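Local coordinates for protein peroxinectin A (Dictyostelium discoideum, PDB 6ERC) that is a secreted haem peroxidase that uses hydrogen peroxide to oxidise phenolic donors, and also has iodide and thiocyanate peroxidase activity, at residues M174-T177 with G182-P185; Q205-G210 with H335-G340. One frame throughout, in Å; residues are numbered along the deposited sequence.

Contact 1. Residues M174-T177 with G182-P185; sequences MKMT and GDLP
The hydroxyl OG1 of Thr177 donates to the backbone carbonyl of Pro185, with OG1 2.6 Å from Pro185 O. The donor comes in tilted 34° from the carbonyl plane. Thr177 can make this reach because OG1 sits anti to its own carbonyl carbon, beside the backbone N (chi1 -58°), while CG2 takes the place anti to that N. The same residue is tied to Leu184 twice through the backbone: Thr177 N gives to Leu184 O, and Leu184 N returns a bond of 2.7 Å to Thr177 O, both nearly straight. This is the antiparallel hydrogen-bonded pair at the open end of a small beta hairpin, strands 177-179 and 182-184, and the two side chains lie on one face with Thr177 CB 4.3 Å from Leu184 CB. With an alanine here the hydroxyl is gone, and Pro185 O is likely to be left without this donor. Met176 bends at chi2 and chi3 and lays its chain across Leu184 O, with CG 3.1 Å and SD 3.4 Å from that oxygen. It crosses Asp183 at about a right angle, Met176 CG lying 3.7 Å from Asp183 CB. Helix 218-241 covers this side: Met176 rests on Leu228 and Asn232, Pro185 touches Thr225, and Asp183 O accepts a hydrogen bond from Arg229.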
ATOM      1  N   MET A 174      -7.611  20.568 -10.420  1.00 62.09           N
ATOM      2  CA  MET A 174      -8.100  19.937  -9.203  1.00 61.41           C
ATOM      3  C   MET A 174      -8.296  20.987  -8.116  1.00 60.47           C
ATOM      4  O   MET A 174      -7.509  21.929  -8.004  1.00 61.51           O
ATOM      5  CB  MET A 174      -7.122  18.870  -8.708  1.00 60.77           C
ATOM      6  CG  MET A 174      -6.926  17.698  -9.656  1.00 60.49           C
ATOM      7  SD  MET A 174      -8.416  16.713  -9.899  1.00 59.67           S
ATOM      8  CE  MET A 174      -8.590  15.957  -8.284  1.00 60.50           C
ATOM      9  N   LYS A 175      -9.343  20.816  -7.312  1.00 61.29           N
ATOM     10  CA  LYS A 175      -9.545  21.691  -6.166  1.00 62.02           C
ATOM     11  C   LYS A 175      -8.319  21.660  -5.260  1.00 61.23           C
ATOM     12  O   LYS A 175      -7.642  20.638  -5.122  1.00 59.86           O
ATOM     13  CB  LYS A 175     -10.783  21.274  -5.370  1.00 63.17           C
ATOM     14  CG  LYS A 175     -12.108  21.521  -6.075  1.00 64.51           C
ATOM     15  CD  LYS A 175     -13.281  21.128  -5.179  1.00 63.95           C
ATOM     16  CE  LYS A 175     -14.617  21.342  -5.870  1.00 65.42           C
ATOM     17  NZ  LYS A 175     -15.754  20.830  -5.055  1.00 66.16           N
ATOM     18  N   MET A 176      -8.040  22.797  -4.632  1.00 62.59           N
ATOM     19  CA  MET A 176      -6.827  22.953  -3.848  1.00 61.48           C
ATOM     20  C   MET A 176      -7.086  23.961  -2.740  1.00 63.23           C
ATOM     21  O   MET A 176      -7.958  24.826  -2.861  1.00 64.62           O
ATOM     22  CB  MET A 176      -5.662  23.413  -4.734  1.00 61.40           C
ATOM     23  CG  MET A 176      -4.328  22.742  -4.453  1.00 61.86           C
ATOM     24  SD  MET A 176      -4.348  20.942  -4.595  1.00 57.75           S
ATOM     25  CE  MET A 176      -4.863  20.737  -6.293  1.00 62.07           C
ATOM     26  N   THR A 177      -6.325  23.836  -1.656  1.00 61.00           N
ATOM     27  CA  THR A 177      -6.359  24.793  -0.555  1.00 62.29           C
ATOM     28  C   THR A 177      -5.124  25.679  -0.669  1.00 61.30           C
ATOM     29  O   THR A 177      -4.007  25.238  -0.378  1.00 60.85           O
ATOM     30  CB  THR A 177      -6.400  24.081   0.798  1.00 61.50           C
ATOM     31  OG1 THR A 177      -7.542  23.218   0.861  1.00 62.07           O
ATOM     32  CG2 THR A 177      -6.476  25.090   1.939  1.00 61.48           C
ATOM     33  N   GLY A 182       2.244  27.327   0.326  1.00 60.36           N
ATOM     34  CA  GLY A 182       1.973  26.561  -0.873  1.00 60.03           C
ATOM     35  C   GLY A 182       0.540  26.074  -0.949  1.00 60.21           C
ATOM     36  O   GLY A 182      -0.303  26.332  -0.085  1.00 59.74           O
ATOM     37  N   ASP A 183       0.265  25.348  -2.028  1.00 59.87           N
ATOM     38  CA  ASP A 183      -1.062  24.803  -2.276  1.00 60.32           C
ATOM     39  C   ASP A 183      -1.181  23.419  -1.653  1.00 58.80           C
ATOM     40  O   ASP A 183      -0.325  22.556  -1.873  1.00 57.39           O
ATOM     41  CB  ASP A 183      -1.341  24.734  -3.777  1.00 60.69           C
ATOM     42  CG  ASP A 183      -1.641  26.091  -4.376  1.00 61.93           C
ATOM     43  OD1 ASP A 183      -1.521  27.103  -3.651  1.00 63.00           O
ATOM     44  OD2 ASP A 183      -2.004  26.144  -5.570  1.00 62.12           O
ATOM     45  N   LEU A 184      -2.248  23.211  -0.882  1.00 59.06           N
ATOM     46  CA  LEU A 184      -2.501  21.932  -0.230  1.00 59.51           C
ATOM     47  C   LEU A 184      -3.803  21.338  -0.751  1.00 59.15           C
ATOM     48  O   LEU A 184      -4.580  22.038  -1.412  1.00 60.82           O
ATOM     49  CB  LEU A 184      -2.559  22.107   1.289  1.00 59.35           C
ATOM     50  CG  LEU A 184      -1.287  22.650   1.945  1.00 58.48           C
ATOM     51  CD1 LEU A 184      -1.512  22.869   3.431  1.00 58.18           C
ATOM     52  CD2 LEU A 184      -0.113  21.711   1.717  1.00 57.14           C
ATOM     53  N   PRO A 185      -4.078  20.063  -0.489  1.00 57.24           N
ATOM     54  CA  PRO A 185      -5.311  19.449  -0.994  1.00 56.89           C
ATOM     55  C   PRO A 185      -6.540  20.125  -0.413  1.00 57.61           C
ATOM     56  O   PRO A 185      -6.439  20.903   0.547  1.00 57.07           O
ATOM     57  CB  PRO A 185      -5.202  17.989  -0.529  1.00 59.50           C
ATOM     58  CG  PRO A 185      -3.741  17.762  -0.305  1.00 56.99           C
ATOM     59  CD  PRO A 185      -3.208  19.077   0.181  1.00 57.79           C
TER

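Contact 2. Residues Q205-G210 with H335-G340; sequences QLYSVG and HALNRG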
ATOM      1  N   GLN A 205     -11.596  18.286   9.376  1.00 66.00           N
ATOM      2  CA  GLN A 205     -10.231  18.788   9.307  1.00 65.00           C
ATOM      3  C   GLN A 205      -9.321  17.924   8.443  1.00 63.31           C
ATOM      4  O   GLN A 205      -8.181  18.323   8.185  1.00 63.57           O
ATOM      5  CB  GLN A 205      -9.633  18.902  10.716  1.00 64.58           C
ATOM      6  CG  GLN A 205     -10.280  19.984  11.578  1.00 66.21           C
ATOM      7  CD  GLN A 205      -9.805  19.958  13.027  1.00 68.18           C
ATOM      8  OE1 GLN A 205     -10.561  20.298  13.941  1.00 68.56           O
ATOM      9  NE2 GLN A 205      -8.551  19.561  13.243  1.00 65.99           N
ATOM     10  N   LEU A 206      -9.790  16.762   7.991  1.00 62.82           N
ATOM     11  CA  LEU A 206      -8.998  15.912   7.116  1.00 61.91           C
ATOM     12  C   LEU A 206      -9.054  16.414   5.679  1.00 62.51           C
ATOM     13  O   LEU A 206     -10.027  17.045   5.252  1.00 64.68           O
ATOM     14  CB  LEU A 206      -9.496  14.466   7.165  1.00 61.63           C
ATOM     15  CG  LEU A 206      -9.511  13.770   8.527  1.00 62.76           C
ATOM     16  CD1 LEU A 206     -10.036  12.350   8.366  1.00 63.10           C
ATOM     17  CD2 LEU A 206      -8.130  13.762   9.169  1.00 61.20           C
ATOM     18  N   TYR A 207      -7.998  16.121   4.929  1.00 59.32           N
ATOM     19  CA  TYR A 207      -7.942  16.497   3.526  1.00 59.01           C
ATOM     20  C   TYR A 207      -8.725  15.501   2.681  1.00 58.14           C
ATOM     21  O   TYR A 207      -8.714  14.297   2.946  1.00 58.67           O
ATOM     22  CB  TYR A 207      -6.490  16.573   3.054  1.00 59.28           C
ATOM     23  CG  TYR A 207      -5.707  17.687   3.715  1.00 60.52           C
ATOM     24  CD1 TYR A 207      -5.799  18.995   3.255  1.00 57.52           C
ATOM     25  CD2 TYR A 207      -4.881  17.432   4.806  1.00 58.51           C
ATOM     26  CE1 TYR A 207      -5.092  20.016   3.856  1.00 57.80           C
ATOM     27  CE2 TYR A 207      -4.168  18.448   5.414  1.00 58.52           C
ATOM     28  CZ  TYR A 207      -4.278  19.739   4.933  1.00 58.69           C
ATOM     29  OH  TYR A 207      -3.572  20.756   5.533  1.00 58.61           O
ATOM     30  N   SER A 208      -9.414  16.016   1.666  1.00 62.17           N
ATOM     31  CA  SER A 208     -10.263  15.211   0.794  1.00 61.98           C
ATOM     32  C   SER A 208      -9.490  14.871  -0.478  1.00 61.19           C
ATOM     33  O   SER A 208      -9.268  15.741  -1.329  1.00 62.05           O
ATOM     34  CB  SER A 208     -11.555  15.960   0.472  1.00 62.30           C
ATOM     35  OG  SER A 208     -12.224  16.345   1.662  1.00 62.09           O
ATOM     36  N   VAL A 209      -9.086  13.605  -0.606  1.00 57.29           N
ATOM     37  CA  VAL A 209      -8.353  13.120  -1.767  1.00 57.21           C
ATOM     38  C   VAL A 209      -9.032  11.856  -2.287  1.00 58.79           C
ATOM     39  O   VAL A 209      -9.920  11.288  -1.651  1.00 60.48           O
ATOM     40  CB  VAL A 209      -6.867  12.847  -1.452  1.00 57.69           C
ATOM     41  CG1 VAL A 209      -6.154  14.147  -1.087  1.00 56.56           C
ATOM     42  CG2 VAL A 209      -6.730  11.818  -0.331  1.00 57.66           C
ATOM     43  N   GLY A 210      -8.582  11.410  -3.460  1.00 57.93           N
ATOM     44  CA  GLY A 210      -9.238  10.327  -4.175  1.00 59.04           C
ATOM     45  C   GLY A 210      -9.194   8.976  -3.488  1.00 59.12           C
ATOM     46  O   GLY A 210      -9.830   8.038  -3.978  1.00 58.84           O
ATOM     47  N   HIS A 335      -2.351  18.490  11.067  1.00 59.91           N
ATOM     48  CA  HIS A 335      -1.440  19.526  11.546  1.00 60.97           C
ATOM     49  C   HIS A 335      -0.014  19.314  11.060  1.00 60.16           C
ATOM     50  O   HIS A 335       0.777  20.265  11.064  1.00 60.19           O
ATOM     51  CB  HIS A 335      -1.458  19.580  13.074  1.00 61.14           C
ATOM     52  CG  HIS A 335      -2.672  20.250  13.632  1.00 62.92           C
ATOM     53  ND1 HIS A 335      -2.603  21.381  14.418  1.00 65.21           N
ATOM     54  CD2 HIS A 335      -3.988  19.958  13.507  1.00 63.23           C
ATOM     55  CE1 HIS A 335      -3.824  21.752  14.759  1.00 66.50           C
ATOM     56  NE2 HIS A 335      -4.683  20.906  14.219  1.00 66.78           N
ATOM     57  N   ALA A 336       0.334  18.096  10.643  1.00 58.42           N
ATOM     58  CA  ALA A 336       1.677  17.836  10.142  1.00 57.74           C
ATOM     59  C   ALA A 336       2.001  18.655   8.899  1.00 57.94           C
ATOM     60  O   ALA A 336       3.183  18.831   8.584  1.00 59.22           O
ATOM     61  CB  ALA A 336       1.839  16.348   9.840  1.00 57.27           C
ATOM     62  N   LEU A 337       0.991  19.152   8.186  1.00 58.63           N
ATOM     63  CA  LEU A 337       1.200  19.978   7.004  1.00 57.29           C
ATOM     64  C   LEU A 337       1.003  21.466   7.280  1.00 57.82           C
ATOM     65  O   LEU A 337       0.939  22.255   6.334  1.00 59.15           O
ATOM     66  CB  LEU A 337       0.261  19.537   5.877  1.00 57.74           C
ATOM     67  CG  LEU A 337       0.368  18.087   5.395  1.00 56.98           C
ATOM     68  CD1 LEU A 337      -0.588  17.838   4.236  1.00 56.29           C
ATOM     69  CD2 LEU A 337       1.794  17.746   4.991  1.00 56.15           C
ATOM     70  N   ASN A 338       0.913  21.869   8.551  1.00 59.25           N
ATOM     71  CA  ASN A 338       0.726  23.284   8.861  1.00 60.67           C
ATOM     72  C   ASN A 338       1.877  24.131   8.335  1.00 60.47           C
ATOM     73  O   ASN A 338       1.682  25.308   8.016  1.00 62.49           O
ATOM     74  CB  ASN A 338       0.578  23.485  10.370  1.00 63.26           C
ATOM     75  CG  ASN A 338      -0.782  23.047  10.892  1.00 64.26           C
ATOM     76  OD1 ASN A 338      -1.772  23.047  10.156  1.00 63.49           O
ATOM     77  ND2 ASN A 338      -0.837  22.678  12.171  1.00 63.09           N
ATOM     78  N   ARG A 339       3.079  23.560   8.248  1.00 59.78           N
ATOM     79  CA  ARG A 339       4.246  24.263   7.725  1.00 60.54           C
ATOM     80  C   ARG A 339       4.594  23.826   6.305  1.00 59.34           C
ATOM     81  O   ARG A 339       5.756  23.918   5.896  1.00 59.88           O
ATOM     82  CB  ARG A 339       5.443  24.059   8.655  1.00 60.82           C
ATOM     83  CG  ARG A 339       5.304  24.739  10.015  1.00 62.46           C
ATOM     84  CD  ARG A 339       6.461  24.379  10.946  1.00 62.74           C
ATOM     85  NE  ARG A 339       6.422  25.129  12.202  1.00 65.17           N
ATOM     86  CZ  ARG A 339       7.204  24.883  13.251  1.00 64.56           C
ATOM     87  NH1 ARG A 339       8.095  23.899  13.210  1.00 62.91           N
ATOM     88  NH2 ARG A 339       7.093  25.621  14.350  1.00 64.64           N
ATOM     89  N   GLY A 340       3.612  23.351   5.546  1.00 57.82           N
ATOM     90  CA  GLY A 340       3.833  22.944   4.175  1.00 58.22           C
ATOM     91  C   GLY A 340       4.446  21.559   4.064  1.00 54.82           C
ATOM     92  O   GLY A 340       4.902  20.959   5.037  1.00 56.34           O
TER
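Tyr207 and Leu337 meet obliquely, ring carbon CE2 of Tyr207 lying 3.8 Å from methyl CD1 of Leu337. At the end of the ring, Tyr207 OH comes within 4.0 Å of Leu337 CB, so the tyrosine touches the leucine at two places. Nearer the surface the approach is looser: amide nitrogen NE2 of Gln205 stands at the edge of the His335 imidazole, close to its plane, 4.2 Å from His335 NE2. The Tyr207 ring is sent this way by a first torsion that sets CG anti to the carbonyl carbon (chi1 -66°), and its backbone N is held by OD1 of Asn215. Leu337 opens a type I turn closed by a bond of 3.0 Å from Gly340 N to Leu337 O, and Gly340 has a positive phi that suits glycine. Further out, His335 lays its ring against Phe201, and Ala336 O is bonded to the hydroxyl of Tyr314. Helix 218-241 backs both loops, Leu221 touching Tyr207 and Ser222 touching Leu337. The Leu337 side chain lies about 14 Å from the haem and that of Tyr207 about 12 Å from that of Arg213, the predicted transition-state stabiliser, in a loop-to-loop junction of the largely helical animal haem peroxidase fold.

In the fold
Contacts 1 and 2 follow one another along the chain and meet in space, their centres 10 Å apart. Tyr207 makes two of the contacts between them: its CD1 lies 3.4 Å from Pro185 O, and its OH packs on Leu184 CD1. That methyl also reaches Leu337 O, so the hairpin face bearing Leu184 adjoins both loops of contact 2. Each contact leans on helix 218-241. Both are partly buried: Leu184, Pro185, Tyr207 and Leu337 are buried, while the Gln205 and His335 edge of contact 2 reaches the surface. Contact 1 joins near neighbours in sequence mainly by hydrogen bonds; contact 2 brings distant loops together mainly by apolar packing.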